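Local coordinates for tail spike protein (Acinetobacter phage vB_AbaP_AS12, PDB 6EU4), which probably recognises, and may depolymerise, the capsular polysaccharide of its Acinetobacter baumannii host as the trimeric tailspike of the phage, at residues A[329-334]-A[352-357]; A[391-396]-A[424-429]. All coordinates share one frame; numbering follows the deposited sequence. Where two conformers were deposited one is given.

Contact 1 (A[329-334]-A[352-357]); sequences NEHLHA and GQAIYN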
loop_
_atom_site.group_PDB
_atom_site.type_symbol
_atom_site.label_atom_id
_atom_site.label_comp_id
_atom_site.label_asym_id
_atom_site.label_seq_id
_atom_site.Cartn_x
_atom_site.Cartn_y
_atom_site.Cartn_z
ATOM N N ASN A 329 -7.789 10.679 10.419
ATOM C CA ASN A 329 -8.381 11.965 10.702
ATOM C C ASN A 329 -8.810 11.981 12.160
ATOM O O ASN A 329 -9.114 10.937 12.750
ATOM C CB ASN A 329 -9.592 12.264 9.790
ATOM C CG ASN A 329 -10.864 11.704 10.327
ATOM O OD1 ASN A 329 -11.185 10.525 10.123
ATOM N ND2 ASN A 329 -11.605 12.534 11.065
ATOM N N GLU A 330 -8.834 13.186 12.724
ATOM C CA GLU A 330 -9.330 13.415 14.077
ATOM C C GLU A 330 -10.160 14.691 14.085
ATOM O O GLU A 330 -9.647 15.758 13.734
ATOM C CB GLU A 330 -8.173 13.538 15.083
ATOM C CG GLU A 330 -7.265 12.301 15.162
ATOM C CD GLU A 330 -6.215 12.361 16.262
ATOM O OE1 GLU A 330 -6.461 12.980 17.324
ATOM O OE2 GLU A 330 -5.142 11.749 16.061
ATOM N N HIS A 331 -11.420 14.577 14.524
ATOM C CA HIS A 331 -12.364 15.674 14.716
ATOM C C HIS A 331 -12.862 16.188 13.375
ATOM O O HIS A 331 -12.252 17.070 12.758
ATOM C CB HIS A 331 -11.754 16.808 15.554
ATOM C CG HIS A 331 -11.207 16.353 16.865
ATOM N ND1 HIS A 331 -12.012 15.998 17.923
ATOM C CD2 HIS A 331 -9.931 16.153 17.274
ATOM C CE1 HIS A 331 -11.255 15.592 18.930
ATOM N NE2 HIS A 331 -9.988 15.675 18.558
ATOM N N LEU A 332 -13.989 15.635 12.930
ATOM C CA LEU A 332 -14.564 15.936 11.630
ATOM C C LEU A 332 -16.034 16.246 11.798
ATOM O O LEU A 332 -16.791 15.426 12.334
ATOM C CB LEU A 332 -14.391 14.765 10.663
ATOM C CG LEU A 332 -15.011 14.965 9.265
ATOM C CD1 LEU A 332 -14.296 16.080 8.551
ATOM C CD2 LEU A 332 -14.934 13.686 8.438
ATOM N N HIS A 333 -16.425 17.441 11.361
ATOM C CA HIS A 333 -17.823 17.839 11.192
ATOM C C HIS A 333 -18.019 18.101 9.696
ATOM O O HIS A 333 -17.644 19.164 9.182
ATOM C CB HIS A 333 -18.160 19.070 12.024
ATOM C CG HIS A 333 -18.068 18.844 13.496
ATOM N ND1 HIS A 333 -19.166 18.565 14.282
ATOM C CD2 HIS A 333 -17.001 18.857 14.328
ATOM C CE1 HIS A 333 -18.777 18.419 15.538
ATOM N NE2 HIS A 333 -17.466 18.581 15.591
ATOM N N ALA A 334 -18.627 17.144 9.002
ATOM C CA ALA A 334 -18.793 17.255 7.561
ATOM C C ALA A 334 -20.014 16.474 7.108
ATOM O O ALA A 334 -20.435 15.517 7.749
ATOM C CB ALA A 334 -17.563 16.726 6.829
ATOM N N GLY A 352 -9.878 6.667 11.662
ATOM C CA GLY A 352 -10.622 7.916 11.711
ATOM C C GLY A 352 -11.358 8.040 13.038
ATOM O O GLY A 352 -12.043 7.109 13.471
ATOM N N GLN A 353 -11.206 9.201 13.676
ATOM C CA GLN A 353 -11.672 9.397 15.042
ATOM C C GLN A 353 -12.514 10.654 15.139
ATOM O O GLN A 353 -12.232 11.653 14.473
ATOM C CB GLN A 353 -10.485 9.490 16.000
ATOM C CG GLN A 353 -9.569 8.283 15.857
ATOM C CD GLN A 353 -8.385 8.305 16.806
ATOM O OE1 GLN A 353 -8.292 9.180 17.667
ATOM N NE2 GLN A 353 -7.480 7.329 16.666
ATOM N N ALA A 354 -13.546 10.588 15.980
ATOM C CA ALA A 354 -14.333 11.756 16.355
ATOM C C ALA A 354 -14.965 12.370 15.106
ATOM O O ALA A 354 -14.737 13.522 14.747
ATOM C CB ALA A 354 -13.477 12.762 17.131
ATOM N N ILE A 355 -15.745 11.542 14.422
ATOM C CA ILE A 355 -16.464 11.944 13.219
ATOM C C ILE A 355 -17.941 12.052 13.583
ATOM O O ILE A 355 -18.616 11.045 13.851
ATOM C CB ILE A 355 -16.247 10.968 12.054
ATOM C CG1 ILE A 355 -14.745 10.865 11.716
ATOM C CG2 ILE A 355 -17.085 11.416 10.833
ATOM C CD1 ILE A 355 -14.419 9.568 10.963
ATOM N N TYR A 356 -18.450 13.283 13.596
ATOM C CA TYR A 356 -19.805 13.569 14.065
ATOM C C TYR A 356 -20.737 13.618 12.863
ATOM O O TYR A 356 -20.933 14.660 12.243
ATOM C CB TYR A 356 -19.790 14.854 14.868
ATOM C CG TYR A 356 -18.860 14.674 16.009
ATOM C CD1 TYR A 356 -19.213 13.872 17.097
ATOM C CD2 TYR A 356 -17.586 15.199 15.968
ATOM C CE1 TYR A 356 -18.323 13.657 18.152
ATOM C CE2 TYR A 356 -16.696 14.998 17.034
ATOM C CZ TYR A 356 -17.068 14.225 18.102
ATOM O OH TYR A 356 -16.169 14.028 19.136
ATOM N N ASN A 357 -21.305 12.453 12.527
ATOM C CA ASN A 357 -22.085 12.279 11.304
ATOM C C ASN A 357 -23.552 12.619 11.576
ATOM O O ASN A 357 -24.445 11.765 11.585
ATOM C CB ASN A 357 -21.927 10.860 10.764
ATOM C CG ASN A 357 -22.332 9.775 11.781
ATOM O OD1 ASN A 357 -21.988 9.835 12.961
ATOM N ND2 ASN A 357 -23.072 8.791 11.313
HETATM O O HOH W 1 -9.197 11.967 18.332
HETATM O O HOH W 2 -14.507 16.264 19.298
#

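Contact 2 (A[391-396]-A[424-429]); sequences AYNSSD and AVPLEE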
loop_
_atom_site.group_PDB
_atom_site.type_symbol
_atom_site.label_atom_id
_atom_site.label_comp_id
_atom_site.label_asym_id
_atom_site.label_seq_id
_atom_site.Cartn_x
_atom_site.Cartn_y
_atom_site.Cartn_z
ATOM N N ALA A 391 -19.725 8.605 14.802
ATOM C CA ALA A 391 -20.224 8.595 16.176
ATOM C C ALA A 391 -21.627 8.027 16.288
ATOM O O ALA A 391 -21.978 7.489 17.349
ATOM C CB ALA A 391 -20.196 10.012 16.763
ATOM N N TYR A 392 -22.456 8.173 15.249
ATOM C CA TYR A 392 -23.900 8.035 15.409
ATOM C C TYR A 392 -24.541 7.012 14.473
ATOM O O TYR A 392 -24.305 7.003 13.259
ATOM C CB TYR A 392 -24.609 9.376 15.184
ATOM C CG TYR A 392 -24.048 10.503 16.025
ATOM C CD1 TYR A 392 -23.872 10.367 17.397
ATOM C CD2 TYR A 392 -23.640 11.677 15.430
ATOM C CE1 TYR A 392 -23.343 11.384 18.140
ATOM C CE2 TYR A 392 -23.102 12.689 16.161
ATOM C CZ TYR A 392 -22.946 12.544 17.509
ATOM O OH TYR A 392 -22.418 13.586 18.225
ATOM N N ASN A 393 -25.438 6.218 15.048
ATOM C CA ASN A 393 -26.467 5.518 14.295
ATOM C C ASN A 393 -27.812 5.916 14.892
ATOM O O ASN A 393 -27.887 6.811 15.749
ATOM C CB ASN A 393 -26.214 4.000 14.259
ATOM C CG ASN A 393 -26.392 3.325 15.601
ATOM O OD1 ASN A 393 -27.032 3.863 16.518
ATOM N ND2 ASN A 393 -25.854 2.104 15.713
ATOM N N SER A 394 -28.900 5.314 14.394
ATOM C CA SER A 394 -30.210 5.899 14.674
ATOM C C SER A 394 -30.630 5.739 16.131
ATOM O O SER A 394 -31.536 6.464 16.575
ATOM C CB SER A 394 -31.304 5.310 13.769
ATOM O OG SER A 394 -31.518 3.936 14.053
ATOM N N SER A 395 -30.000 4.842 16.887
ATOM C CA SER A 395 -30.312 4.674 18.298
ATOM C C SER A 395 -29.497 5.593 19.203
ATOM O O SER A 395 -29.679 5.554 20.427
ATOM C CB SER A 395 -30.113 3.207 18.726
ATOM O OG SER A 395 -28.751 2.801 18.724
ATOM N N ASP A 396 -28.636 6.446 18.650
ATOM C CA ASP A 396 -27.833 7.294 19.519
ATOM C C ASP A 396 -28.737 8.181 20.380
ATOM O O ASP A 396 -29.671 8.805 19.864
ATOM C CB ASP A 396 -26.858 8.165 18.745
ATOM C CG ASP A 396 -25.998 8.985 19.679
ATOM O OD1 ASP A 396 -26.405 10.109 20.060
ATOM O OD2 ASP A 396 -24.939 8.457 20.106
ATOM N N ALA A 424 -17.262 2.670 14.938
ATOM C CA ALA A 424 -17.433 2.985 16.352
ATOM C C ALA A 424 -18.763 2.470 16.885
ATOM O O ALA A 424 -18.840 2.032 18.040
ATOM C CB ALA A 424 -17.321 4.497 16.588
ATOM N N VAL A 425 -19.816 2.534 16.072
ATOM C CA VAL A 425 -21.124 1.999 16.438
ATOM C C VAL A 425 -21.638 1.152 15.283
ATOM O O VAL A 425 -21.216 1.322 14.130
ATOM C CB VAL A 425 -22.125 3.120 16.798
ATOM C CG1 VAL A 425 -21.584 3.939 17.945
ATOM C CG2 VAL A 425 -22.418 4.048 15.627
ATOM N N PRO A 426 -22.566 0.248 15.561
ATOM C CA PRO A 426 -22.970 -0.744 14.557
ATOM C C PRO A 426 -23.658 -0.150 13.338
ATOM O O PRO A 426 -24.486 0.761 13.439
ATOM C CB PRO A 426 -23.945 -1.638 15.332
ATOM C CG PRO A 426 -23.640 -1.439 16.763
ATOM C CD PRO A 426 -23.108 -0.062 16.907
ATOM N N LEU A 427 -23.352 -0.742 12.185
ATOM C CA LEU A 427 -24.135 -0.515 10.983
ATOM C C LEU A 427 -25.529 -1.097 11.144
ATOM O O LEU A 427 -25.753 -2.001 11.950
ATOM C CB LEU A 427 -23.443 -1.140 9.780
ATOM C CG LEU A 427 -21.999 -0.738 9.505
ATOM C CD1 LEU A 427 -21.576 -1.294 8.166
ATOM C CD2 LEU A 427 -21.811 0.787 9.493
ATOM N N GLU A 428 -26.491 -0.539 10.408
ATOM C CA GLU A 428 -27.886 -0.878 10.637
ATOM C C GLU A 428 -28.532 -1.717 9.548
ATOM O O GLU A 428 -29.355 -2.584 9.870
ATOM C CB GLU A 428 -28.693 0.399 10.838
ATOM C CG GLU A 428 -28.223 1.169 12.047
ATOM C CD GLU A 428 -29.149 2.301 12.403
ATOM O OE1 GLU A 428 -30.296 2.036 12.837
ATOM O OE2 GLU A 428 -28.730 3.455 12.223
ATOM N N GLU A 429 -28.229 -1.479 8.276
ATOM C CA GLU A 429 -28.924 -2.199 7.210
ATOM C C GLU A 429 -28.208 -1.920 5.900
ATOM O O GLU A 429 -27.356 -1.028 5.804
ATOM C CB GLU A 429 -30.403 -1.800 7.116
ATOM C CG GLU A 429 -30.624 -0.340 6.742
ATOM C CD GLU A 429 -32.096 0.077 6.752
ATOM O OE1 GLU A 429 -32.952 -0.717 7.200
ATOM O OE2 GLU A 429 -32.396 1.213 6.316
#

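Contact 1 (A[329-334]-A[352-357])
The rings of H333 and Y356 lie nearly parallel, 23° apart, but slid along each other, and overlap little: Y356 CD2 sits over one face of the imidazole, 3.4 Å from H333 NE2. H333 ND1 is engaged by Y359. The H331 ring meets that of F303, on the neighbouring strand 284-304, with the planes nearly parallel, while a water in the plane at its edge joins H331 ND1 to Y356 OH. E330 and Q353, side by side and pointing the same way, hold their carboxylate and amide planes 21° apart; a second water donates to both E330 OE1 and Q353 OE1, and Q353 NE2 is bonded to Q292 of the second subunit. Facing the interior, L332 CD2 packs against I355 CG2 at 3.9 Å, and N329 crosses I355 at about a right angle, its OD1 buried without a polar partner. Backbone hydrogen bonds between the parallel strands include a nearly straight one from Y356 N to L332 O (3.0 Å, 171°). The chain turns a corner at H331, and A354, its counterpart in register, likewise has a positive phi. Short parallel strands in register, with a corner between them, are consistent with the right-handed beta-helix known from phage tailspikes.

Contact 2 (A[391-396]-A[424-429])
E428 reaches across to the turn that starts at N393, and its chain shows how one carboxylate can grip one serine by both its backbone N and its hydroxyl. CB leaves the backbone toward the 391-396 segment, and with CG anti to the carbonyl carbon (chi1 -62°) and CD extended beyond it, the chain spans the gap. CG passes 4.1 Å from N393 CB. At the tip the two oxygens divide the work. E428 OE1 takes the hydroxyl of S394 on its syn side, OG lying 2.6 Å away and close to the carboxylate plane. E428 OE2 receives the backbone N of S394 at 2.9 Å, but from well above that plane, and it also accepts from the backbone N of L441. Three donors thus converge on the carboxylate, an arrangement that would be expected to favour its ionised form.

N393 supplies the second link. Its ND2 donates to P426 O at 3.0 Å in an almost straight bond (173°) that lies in the carbonyl plane, on a lone pair, and in the plane of the amide as well. The other end of that amide is spent locally: N393 OD1 accepts from S395 N, from above the amide plane, which makes an Asx turn within the type I beta turn N393-D396. V425 packs its methyls on the backbone, CG2 against N393 N and CG1 3.6 Å from A391 O.

Neither segment is regular strand. The 391-396 segment leaves strand 387-390, the 424-429 segment joins strands 422-423 and 430-432, and beyond the parallel pair 387-390 and 422-423 the two loops are held by side chains rather than by strand pairing, at the surface.

Overall arrangement
Contacts 1 and 2 follow one another along the chain, their centres about 14 Å apart, and show two ways in which successive layers are joined, by strand pairing in contact 1 and by side chains between loops in contact 2. Strand 351-355 pairs in parallel with 321-334 on one flank and with 387-390 on the other, so the second segment of contact 1 lies directly against the first segment of contact 2. A probable hydrogen bond joins A391 N to I355 O at 2.8 Å, another joins Y392 N to N357 OD1 at 2.9 Å, and Y392 OH packs on Y356. Contact 1 adjoins a second subunit, whereas no other chain of the assembly touches contact 2.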